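Local coordinates for protein probable CoA-transferase alpha subunit (Rhodococcus jostii, PDB 6COJ) that belongs to the coenzyme A transferase family and binds a coenzyme A thioester, probably serving as the alpha subunit of an enzyme that processes such thioesters, at residues A[183-188]-A[255-260]; A[65-70]-A[200-205]; A[251-256]-A[294-299]; A[265-270]-A[301-306]. The protein carries 1 engineered substitution. One frame throughout, in Å; residues are numbered along the deposited sequence.

Interaction 2 lies close to the bound coenzyme A thioester: the Tyr67 side chain is about 6 Å from that ligand, and the contact centre is only about 4 Å from the centre of the chain. Interaction 1 has its centre about 13 Å from that of interaction 2 and touches it through Leu256 and Tyr201, and through Thr255 and Pro70. Interactions 1 and 3 share Thr255 and Leu256, so one loop serves both. Interactions 3 and 4 use helix 293-306, with centres about 10 Å apart; Phe267 of interaction 4 packs on His253, Phe254 and Tyr296 of interaction 3. The four contacts thus run from the ligand side of the fold to its C-terminal helices.

Interaction 1: residues A[183-188]-A[255-260]; sequences HLNLGD and TLAGDS
Asn185 meets Ala257 and Ser260 where the end of the central parallel sheet faces the loop leading to helix 265-274. Three touching residues and 135 Å² of buried surface, summed over both sides, make this a narrow contact.

Among the polar approaches, the side-chain atom modelled as OD1 of Asn185 stands 3.0 Å from Ala257 O and 2.9 Å from Ser260 OG. The orientation of this amide is doubtful, so the two distances establish proximity and leave the bonding open. With chi1 at -61°, the Asn185 side chain lies beside its own backbone N and extends to the turn.

Backbone bonding shapes both partners. Ala257 to Ser260 is a type II' turn, closed by Ser260 N to Ala257 O at 3.0 Å, and Gly258 takes the positive phi that favours glycine. Opposite Ala194, Asn185 and Leu186 form a classic beta bulge.

The Ala257 methyl stands beside the amide end of Asn185. A buried carboxamide end thus sits close to a carbonyl oxygen and a hydroxyl, making the contact polar in character; with the amide turned over, both approaches may be hydrogen bonds.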
# COMPACT_ATOMS: atom_id res chain seq x y z
N HIS A 183 -0.00 -17.19 9.55
CA HIS A 183 -1.03 -17.57 10.52
C HIS A 183 -1.97 -16.40 10.75
O HIS A 183 -1.52 -15.29 11.03
CB HIS A 183 -0.41 -17.96 11.86
CG HIS A 183 -1.40 -18.48 12.85
ND1 HIS A 183 -1.87 -19.77 12.81
CD2 HIS A 183 -2.04 -17.88 13.88
CE1 HIS A 183 -2.74 -19.96 13.79
NE2 HIS A 183 -2.85 -18.82 14.46
N LEU A 184 -3.27 -16.66 10.66
CA LEU A 184 -4.28 -15.63 10.83
C LEU A 184 -5.35 -16.10 11.82
O LEU A 184 -5.37 -17.26 12.25
CB LEU A 184 -4.90 -15.22 9.48
CG LEU A 184 -3.95 -14.32 8.68
CD1 LEU A 184 -4.39 -14.20 7.23
CD2 LEU A 184 -3.86 -12.92 9.31
N ASN A 185 -6.24 -15.19 12.19
CA ASN A 185 -7.16 -15.51 13.27
C ASN A 185 -8.38 -16.30 12.81
O ASN A 185 -8.93 -17.08 13.59
CB ASN A 185 -7.58 -14.24 14.02
CG ASN A 185 -6.39 -13.54 14.65
OD1 ASN A 185 -6.03 -13.81 15.81
ND2 ASN A 185 -5.77 -12.66 13.90
N LEU A 186 -8.83 -16.09 11.58
CA LEU A 186 -10.09 -16.68 11.14
C LEU A 186 -10.01 -16.84 9.63
O LEU A 186 -9.44 -15.99 8.95
CB LEU A 186 -11.24 -15.72 11.48
CG LEU A 186 -12.64 -16.30 11.57
CD1 LEU A 186 -12.70 -17.38 12.65
CD2 LEU A 186 -13.59 -15.17 11.90
N GLY A 187 -10.60 -17.91 9.12
CA GLY A 187 -10.62 -18.09 7.68
C GLY A 187 -11.63 -19.14 7.30
O GLY A 187 -12.13 -19.89 8.14
N ASP A 188 -11.91 -19.21 5.99
CA ASP A 188 -12.80 -20.22 5.44
C ASP A 188 -11.98 -21.30 4.72
O ASP A 188 -10.75 -21.21 4.62
CB ASP A 188 -13.94 -19.57 4.63
CG ASP A 188 -13.51 -19.04 3.26
OD1 ASP A 188 -12.39 -19.34 2.78
OD2 ASP A 188 -14.30 -18.24 2.70
N THR A 255 4.10 -17.13 20.28
CA THR A 255 4.02 -15.71 19.95
C THR A 255 2.59 -15.20 20.19
O THR A 255 1.65 -15.98 20.38
CB THR A 255 4.46 -15.46 18.50
OG1 THR A 255 3.52 -16.04 17.57
CG2 THR A 255 5.84 -16.08 18.28
N LEU A 256 2.43 -13.88 20.19
CA LEU A 256 1.09 -13.33 20.38
C LEU A 256 0.24 -13.49 19.11
O LEU A 256 0.75 -13.79 18.03
CB LEU A 256 1.15 -11.87 20.86
CG LEU A 256 1.86 -10.80 20.02
CD1 LEU A 256 1.08 -10.44 18.77
CD2 LEU A 256 2.10 -9.55 20.87
N ALA A 257 -1.06 -13.26 19.24
CA ALA A 257 -1.94 -13.48 18.09
C ALA A 257 -3.13 -12.53 18.11
O ALA A 257 -4.29 -12.93 18.09
CB ALA A 257 -2.39 -14.94 18.01
N GLY A 258 -2.84 -11.23 18.12
CA GLY A 258 -3.91 -10.25 18.03
C GLY A 258 -4.89 -10.42 19.17
O GLY A 258 -4.50 -10.56 20.33
N ASP A 259 -6.19 -10.44 18.82
CA ASP A 259 -7.26 -10.56 19.80
C ASP A 259 -7.38 -11.96 20.40
O ASP A 259 -8.08 -12.13 21.41
CB ASP A 259 -8.61 -10.26 19.14
CG ASP A 259 -8.88 -8.78 19.00
OD1 ASP A 259 -8.13 -7.97 19.59
OD2 ASP A 259 -9.84 -8.43 18.28
N SER A 260 -6.76 -12.97 19.79
CA SER A 260 -6.97 -14.35 20.23
C SER A 260 -6.25 -14.63 21.54
O SER A 260 -6.81 -15.26 22.45
CB SER A 260 -6.52 -15.34 19.15
OG SER A 260 -7.31 -15.18 17.98

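Interaction 2: residues A[65-70]-A[200-205]; sequences VTYGGP and PYFDDL
Tyr67 and Phe202 bring their rings together at an intermediate tilt, with 45° between the planes and 5.1 Å between the centroids, so the pair is neither a stack nor an edge-to-face arrangement. The two side chains cross at about a right angle. From Tyr67 it is the CE2 corner that does the touching: it stands over one face of the Phe202 ring, displaced toward the rim, and its closest approach is 3.5 Å to Phe202 CD1. Phe202 CE1 follows at 3.8 Å from the same Tyr67 CE2, whereas Tyr67 CD2 is 4.0 Å from Phe202 CD1. Both rings swing to the side of their own backbone N, chi1 being -74° in Tyr67 and -56° in Phe202, and this brings them together although their CA atoms are 9.4 Å apart.

The Phe202 ring is also met at its edge, in plane, by Leu205 CD1 from the first turn of the helix whose N-cap position Phe202 holds. The phenol of Tyr67 has a polar partner of its own, since OH is hydrogen-bonded to Ala117 O. Ala117 lines the ligand pocket, as does Trp41, whose ring meets that of Tyr67, so the contact probably helps to shape the wall behind the bound thioester.

In the fold, Tyr67 occupies the corner between strand 62-65 and helix 70-77, with Gly69 at the N-cap of the latter. Phe202 precedes helix 203-208, and helix 117-128 packs against both partners, with Val120 touching Tyr67 and Lys121 touching Phe202.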
# COMPACT_ATOMS: atom_id res chain seq x y z
N VAL A 65 12.90 -15.80 4.22
CA VAL A 65 12.64 -14.36 4.15
C VAL A 65 11.66 -14.05 5.27
O VAL A 65 10.56 -14.61 5.30
CB VAL A 65 12.04 -13.95 2.80
CG1 VAL A 65 11.76 -12.46 2.77
CG2 VAL A 65 12.99 -14.33 1.66
N THR A 66 12.05 -13.18 6.21
CA THR A 66 11.20 -13.02 7.39
C THR A 66 11.57 -11.75 8.14
O THR A 66 12.70 -11.26 8.06
CB THR A 66 11.35 -14.23 8.31
OG1 THR A 66 10.38 -14.14 9.37
CG2 THR A 66 12.76 -14.31 8.91
N TYR A 67 10.59 -11.23 8.87
CA TYR A 67 10.85 -10.34 10.00
C TYR A 67 11.03 -11.28 11.19
O TYR A 67 10.06 -11.74 11.78
CB TYR A 67 9.68 -9.40 10.21
CG TYR A 67 9.57 -8.29 9.19
CD1 TYR A 67 10.56 -7.31 9.09
CD2 TYR A 67 8.47 -8.20 8.34
CE1 TYR A 67 10.44 -6.26 8.17
CE2 TYR A 67 8.34 -7.15 7.43
CZ TYR A 67 9.33 -6.19 7.35
OH TYR A 67 9.17 -5.15 6.45
N GLY A 68 12.29 -11.58 11.51
CA GLY A 68 12.59 -12.79 12.26
C GLY A 68 12.25 -12.75 13.74
O GLY A 68 12.36 -11.73 14.41
N GLY A 69 11.89 -13.93 14.24
CA GLY A 69 11.67 -14.17 15.65
C GLY A 69 12.01 -15.61 15.98
O GLY A 69 12.95 -16.19 15.42
N PRO A 70 11.24 -16.22 16.88
CA PRO A 70 11.52 -17.62 17.25
C PRO A 70 11.23 -18.62 16.14
O PRO A 70 11.65 -19.78 16.25
CB PRO A 70 10.60 -17.85 18.46
CG PRO A 70 9.44 -16.89 18.23
CD PRO A 70 10.08 -15.67 17.61
N PRO A 200 -2.16 -6.13 10.79
CA PRO A 200 -2.07 -7.27 9.86
C PRO A 200 -0.65 -7.75 9.64
O PRO A 200 -0.46 -8.82 9.04
CB PRO A 200 -2.62 -6.68 8.55
CG PRO A 200 -2.22 -5.24 8.62
CD PRO A 200 -2.39 -4.85 10.08
N TYR A 201 0.35 -7.01 10.11
CA TYR A 201 1.75 -7.23 9.72
C TYR A 201 1.81 -7.18 8.20
O TYR A 201 1.32 -6.20 7.61
CB TYR A 201 2.37 -8.46 10.41
CG TYR A 201 2.16 -8.40 11.90
CD1 TYR A 201 2.64 -7.31 12.63
CD2 TYR A 201 1.43 -9.37 12.56
CE1 TYR A 201 2.41 -7.21 13.99
CE2 TYR A 201 1.20 -9.28 13.93
CZ TYR A 201 1.68 -8.20 14.64
OH TYR A 201 1.41 -8.12 15.99
N PHE A 202 2.40 -8.17 7.53
CA PHE A 202 2.64 -8.14 6.10
C PHE A 202 2.22 -9.46 5.47
O PHE A 202 2.71 -9.82 4.39
CB PHE A 202 4.11 -7.82 5.82
CG PHE A 202 4.55 -6.54 6.45
CD1 PHE A 202 4.89 -6.49 7.80
CD2 PHE A 202 4.57 -5.37 5.72
CE1 PHE A 202 5.24 -5.27 8.39
CE2 PHE A 202 4.93 -4.17 6.31
CZ PHE A 202 5.26 -4.12 7.64
N ASP A 203 1.28 -10.16 6.10
CA ASP A 203 0.99 -11.53 5.67
C ASP A 203 0.37 -11.56 4.28
O ASP A 203 0.58 -12.53 3.53
CB ASP A 203 0.08 -12.24 6.67
CG ASP A 203 0.79 -12.59 7.96
OD1 ASP A 203 2.00 -12.30 8.07
OD2 ASP A 203 0.13 -13.16 8.87
N ASP A 204 -0.39 -10.52 3.92
CA ASP A 204 -0.90 -10.43 2.56
C ASP A 204 0.24 -10.32 1.55
O ASP A 204 0.19 -10.95 0.49
CB ASP A 204 -1.86 -9.24 2.43
CG ASP A 204 -1.22 -7.93 2.88
OD1 ASP A 204 -0.47 -7.92 3.88
OD2 ASP A 204 -1.47 -6.88 2.25
N LEU A 205 1.26 -9.53 1.86
CA LEU A 205 2.39 -9.38 0.95
C LEU A 205 3.17 -10.69 0.80
O LEU A 205 3.60 -11.03 -0.30
CB LEU A 205 3.33 -8.27 1.42
CG LEU A 205 2.74 -6.86 1.48
CD1 LEU A 205 3.79 -5.86 1.95
CD2 LEU A 205 2.23 -6.48 0.11

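Interaction 3: residues A[251-256]-A[294-299]; sequences GAHFTL and DDYQAA
His253 and Gln297 have the closest CA atoms of the two segments, 8.6 Å apart, where the loop 251-256 docks on the C-terminal helix 293-306. Ala252 to Thr255 is a tight turn with the cis His253-Phe254 peptide at its centre. It is closed at Ala252 O, which accepts Thr255 N at 2.8 Å and Thr255 OG1 at 2.7 Å, both reaching it from the same face of the carbonyl plane.

The main side-chain link is a hydrogen bond of 2.7 Å between His253 ND1 and Tyr296 OH; either may be the donor, and the angle is 147°. The hydroxyl meets the imidazole at its edge, near the ring plane, and the two rings meet rim to rim with their planes at 65°. The His253 ring is directed at the helix by a chi1 of -175°, and its other nitrogen, NE2, is hydrogen-bonded to Asp264 OD2, so both sides of the imidazole are fixed. A leucine here would probably leave the buried Tyr296 OH and Asp264 OD2 each without this partner. Arg52 adds a cation-pi contact to the Tyr296 ring. The same hydroxyl also touches a second ring: Tyr296 OH lies at the edge of Phe254, 3.6 Å from CD2.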
# COMPACT_ATOMS: atom_id res chain seq x y z
N GLY A 251 -2.15 -21.94 17.17
CA GLY A 251 -1.11 -22.24 16.20
C GLY A 251 -0.03 -21.19 16.07
O GLY A 251 0.92 -21.40 15.31
N ALA A 252 -0.16 -20.06 16.78
CA ALA A 252 0.91 -19.08 16.86
C ALA A 252 1.72 -19.20 18.15
O ALA A 252 2.75 -18.53 18.27
CB ALA A 252 0.35 -17.66 16.70
N HIS A 253 1.29 -20.03 19.10
CA HIS A 253 2.02 -20.17 20.36
C HIS A 253 3.47 -20.55 20.07
O HIS A 253 3.70 -21.47 19.28
CB HIS A 253 1.36 -21.25 21.22
CG HIS A 253 1.97 -21.37 22.58
ND1 HIS A 253 3.10 -22.11 22.83
CD2 HIS A 253 1.61 -20.82 23.77
CE1 HIS A 253 3.42 -22.01 24.11
NE2 HIS A 253 2.52 -21.24 24.70
N PHE A 254 4.46 -19.90 20.68
CA PHE A 254 4.31 -19.01 21.84
C PHE A 254 4.35 -17.52 21.53
O PHE A 254 4.59 -16.71 22.43
CB PHE A 254 5.42 -19.33 22.87
CG PHE A 254 6.78 -19.54 22.26
CD1 PHE A 254 7.63 -18.46 22.00
CD2 PHE A 254 7.23 -20.82 21.94
CE1 PHE A 254 8.89 -18.67 21.44
CE2 PHE A 254 8.49 -21.03 21.38
CZ PHE A 254 9.32 -19.95 21.13
N THR A 255 4.10 -17.13 20.28
CA THR A 255 4.02 -15.71 19.95
C THR A 255 2.59 -15.20 20.19
O THR A 255 1.65 -15.98 20.38
CB THR A 255 4.46 -15.46 18.50
OG1 THR A 255 3.52 -16.04 17.57
CG2 THR A 255 5.84 -16.08 18.28
N LEU A 256 2.43 -13.88 20.19
CA LEU A 256 1.09 -13.33 20.38
C LEU A 256 0.24 -13.49 19.11
O LEU A 256 0.75 -13.79 18.03
CB LEU A 256 1.15 -11.87 20.86
CG LEU A 256 1.86 -10.80 20.02
CD1 LEU A 256 1.08 -10.44 18.77
CD2 LEU A 256 2.10 -9.55 20.87
N ASP A 294 -0.62 -31.62 18.76
CA ASP A 294 -1.43 -31.88 19.96
C ASP A 294 -0.54 -32.19 21.16
O ASP A 294 -0.82 -31.73 22.27
CB ASP A 294 -2.41 -33.03 19.70
CG ASP A 294 -3.59 -32.61 18.83
OD1 ASP A 294 -3.79 -31.39 18.66
OD2 ASP A 294 -4.31 -33.50 18.34
N ASP A 295 0.53 -32.96 20.95
CA ASP A 295 1.46 -33.24 22.04
C ASP A 295 2.12 -31.96 22.53
O ASP A 295 2.28 -31.76 23.74
CB ASP A 295 2.53 -34.24 21.59
CG ASP A 295 1.96 -35.60 21.25
OD1 ASP A 295 0.91 -35.97 21.82
OD2 ASP A 295 2.57 -36.30 20.42
N TYR A 296 2.53 -31.10 21.60
CA TYR A 296 3.10 -29.81 21.98
C TYR A 296 2.11 -29.01 22.81
O TYR A 296 2.46 -28.46 23.86
CB TYR A 296 3.51 -29.03 20.73
CG TYR A 296 3.92 -27.60 21.01
CD1 TYR A 296 5.23 -27.29 21.37
CD2 TYR A 296 3.00 -26.55 20.92
CE1 TYR A 296 5.62 -25.99 21.61
CE2 TYR A 296 3.38 -25.25 21.18
CZ TYR A 296 4.69 -24.97 21.52
OH TYR A 296 5.09 -23.68 21.78
N GLN A 297 0.86 -28.93 22.34
CA GLN A 297 -0.14 -28.11 23.01
C GLN A 297 -0.43 -28.64 24.41
O GLN A 297 -0.59 -27.86 25.36
CB GLN A 297 -1.41 -28.05 22.17
CG GLN A 297 -1.26 -27.28 20.86
CD GLN A 297 -1.00 -25.80 21.07
OE1 GLN A 297 -1.37 -25.24 22.10
NE2 GLN A 297 -0.40 -25.15 20.08
N ALA A 298 -0.48 -29.96 24.56
CA ALA A 298 -0.68 -30.54 25.88
C ALA A 298 0.48 -30.20 26.81
O ALA A 298 0.28 -29.87 27.98
CB ALA A 298 -0.86 -32.05 25.77
N ALA A 299 1.71 -30.28 26.30
CA ALA A 299 2.88 -30.02 27.13
C ALA A 299 2.96 -28.55 27.52
O ALA A 299 3.38 -28.21 28.63
CB ALA A 299 4.15 -30.45 26.41

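Interaction 4: residues A[265-270]-A[301-306]; sequences EKFQRH and KKFAEE
An aromatic cluster of Phe267, His270 and Phe303 fastens the C-terminal helix 293-306 to helix 265-274. The two helices cross steeply: the short segments 265-270 and 301-306 have axes 10.5 Å apart at closest approach, and their directions differ by 105°. Phe303 is the central piece, contributing 104 of the 175 Å² of surface buried between the segments. Its CG lies opposite its backbone N, which carries the ring straight to the partner helix.

Phe267 and Phe303 form a T-shaped pair, with planes at 89° and centroids 5.3 Å apart. The edge of Phe267 is turned to the face of Phe303, where Phe267 CD1 stands 3.7 Å from Phe303 CD1, offset toward the rim. His270 comes to the far end of Phe303, on the same side of its plane as Phe267, with the two rings at an oblique 37°. Here Phe303 CE2 lies over one face of the imidazole, 3.7 Å from His270 CG. Phe303 CE1 also comes within 4.0 Å of Lys266 O, so backbone takes part in the packing.

Cutting the Phe303 side chain back to an alanine would probably open a gap between the two helices and take from the Phe267 edge and the His270 face the ring they pack on. Phe267 itself reaches onward to Tyr288 in a second edge-to-face pair, and to His253, joining this cluster to the loop beside it. At the far corner of Phe303, CZ rests 3.7 Å from His270 CB.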
# COMPACT_ATOMS: atom_id res chain seq x y z
N GLU A 265 4.77 -15.36 27.67
CA GLU A 265 6.08 -14.81 28.03
C GLU A 265 6.90 -15.82 28.82
O GLU A 265 8.11 -15.98 28.57
CB GLU A 265 5.90 -13.52 28.83
CG GLU A 265 5.17 -12.39 28.10
CD GLU A 265 6.05 -11.70 27.08
OE1 GLU A 265 5.53 -10.81 26.36
OE2 GLU A 265 7.24 -12.04 26.98
N LYS A 266 6.27 -16.51 29.77
CA LYS A 266 6.99 -17.50 30.57
C LYS A 266 7.53 -18.62 29.70
O LYS A 266 8.66 -19.09 29.90
CB LYS A 266 6.07 -18.04 31.67
CG LYS A 266 5.91 -17.11 32.89
CD LYS A 266 4.78 -16.11 32.72
CE LYS A 266 5.12 -14.76 33.34
NZ LYS A 266 4.18 -13.67 32.97
N PHE A 267 6.74 -19.08 28.72
CA PHE A 267 7.22 -20.17 27.88
C PHE A 267 8.30 -19.70 26.93
O PHE A 267 9.25 -20.44 26.65
CB PHE A 267 6.10 -20.86 27.12
CG PHE A 267 6.54 -22.16 26.50
CD1 PHE A 267 6.61 -23.31 27.27
CD2 PHE A 267 6.94 -22.22 25.18
CE1 PHE A 267 7.05 -24.50 26.72
CE2 PHE A 267 7.38 -23.41 24.62
CZ PHE A 267 7.44 -24.55 25.40
N GLN A 268 8.18 -18.49 26.39
CA GLN A 268 9.24 -17.99 25.53
C GLN A 268 10.56 -17.89 26.29
O GLN A 268 11.62 -18.23 25.76
CB GLN A 268 8.88 -16.65 24.90
CG GLN A 268 10.00 -16.15 24.00
CD GLN A 268 9.57 -15.00 23.14
OE1 GLN A 268 9.00 -15.20 22.08
NE2 GLN A 268 9.86 -13.79 23.59
N ARG A 269 10.50 -17.43 27.55
CA ARG A 269 11.69 -17.44 28.38
C ARG A 269 12.27 -18.84 28.53
O ARG A 269 13.49 -19.02 28.49
CB ARG A 269 11.40 -16.82 29.75
CG ARG A 269 11.38 -15.31 29.73
CD ARG A 269 11.38 -14.72 31.12
NE ARG A 269 10.18 -15.04 31.87
CZ ARG A 269 9.10 -14.28 31.91
NH1 ARG A 269 9.04 -13.15 31.21
NH2 ARG A 269 8.06 -14.65 32.64
N HIS A 270 11.40 -19.84 28.69
CA HIS A 270 11.88 -21.22 28.81
C HIS A 270 12.53 -21.70 27.52
O HIS A 270 13.57 -22.38 27.55
CB HIS A 270 10.72 -22.14 29.21
CG HIS A 270 11.11 -23.57 29.40
ND1 HIS A 270 11.95 -23.99 30.41
CD2 HIS A 270 10.78 -24.68 28.70
CE1 HIS A 270 12.12 -25.29 30.32
NE2 HIS A 270 11.42 -25.74 29.30
N LYS A 301 0.36 -26.58 27.91
CA LYS A 301 -0.65 -26.37 28.94
C LYS A 301 -0.15 -26.84 30.30
O LYS A 301 -0.36 -26.17 31.31
CB LYS A 301 -1.94 -27.10 28.55
CG LYS A 301 -3.09 -26.89 29.51
CD LYS A 301 -4.26 -27.79 29.16
CE LYS A 301 -5.19 -27.98 30.36
NZ LYS A 301 -6.59 -28.28 29.94
N LYS A 302 0.53 -27.99 30.32
CA LYS A 302 1.08 -28.51 31.57
C LYS A 302 2.13 -27.56 32.15
O LYS A 302 2.16 -27.32 33.36
CB LYS A 302 1.64 -29.91 31.31
CG LYS A 302 2.39 -30.57 32.45
CD LYS A 302 2.85 -31.95 32.00
CE LYS A 302 3.67 -32.66 33.07
NZ LYS A 302 5.00 -32.00 33.24
N PHE A 303 2.98 -26.99 31.29
CA PHE A 303 3.99 -26.03 31.74
C PHE A 303 3.34 -24.83 32.41
O PHE A 303 3.78 -24.39 33.49
CB PHE A 303 4.84 -25.59 30.54
CG PHE A 303 5.92 -24.59 30.88
CD1 PHE A 303 5.66 -23.23 30.85
CD2 PHE A 303 7.19 -25.03 31.23
CE1 PHE A 303 6.66 -22.31 31.17
CE2 PHE A 303 8.18 -24.12 31.55
CZ PHE A 303 7.92 -22.76 31.52
N ALA A 304 2.29 -24.27 31.80
CA ALA A 304 1.61 -23.13 32.39
C ALA A 304 1.06 -23.46 33.77
O ALA A 304 1.15 -22.64 34.70
CB ALA A 304 0.49 -22.66 31.46
N GLU A 305 0.48 -24.66 33.93
CA GLU A 305 -0.05 -25.05 35.23
C GLU A 305 1.07 -25.20 36.27
O GLU A 305 0.90 -24.80 37.42
CB GLU A 305 -0.83 -26.36 35.09
CG GLU A 305 -2.12 -26.20 34.29
CD GLU A 305 -2.65 -27.52 33.75
OE1 GLU A 305 -1.99 -28.57 33.97
OE2 GLU A 305 -3.73 -27.52 33.12
N GLU A 306 2.21 -25.76 35.86
CA GLU A 306 3.31 -26.00 36.79
C GLU A 306 3.93 -24.70 37.28
O GLU A 306 4.35 -24.60 38.44
CB GLU A 306 4.38 -26.85 36.12
CG GLU A 306 3.98 -28.28 35.82
CD GLU A 306 4.97 -28.96 34.91
OE1 GLU A 306 5.83 -28.26 34.32
OE2 GLU A 306 4.91 -30.20 34.80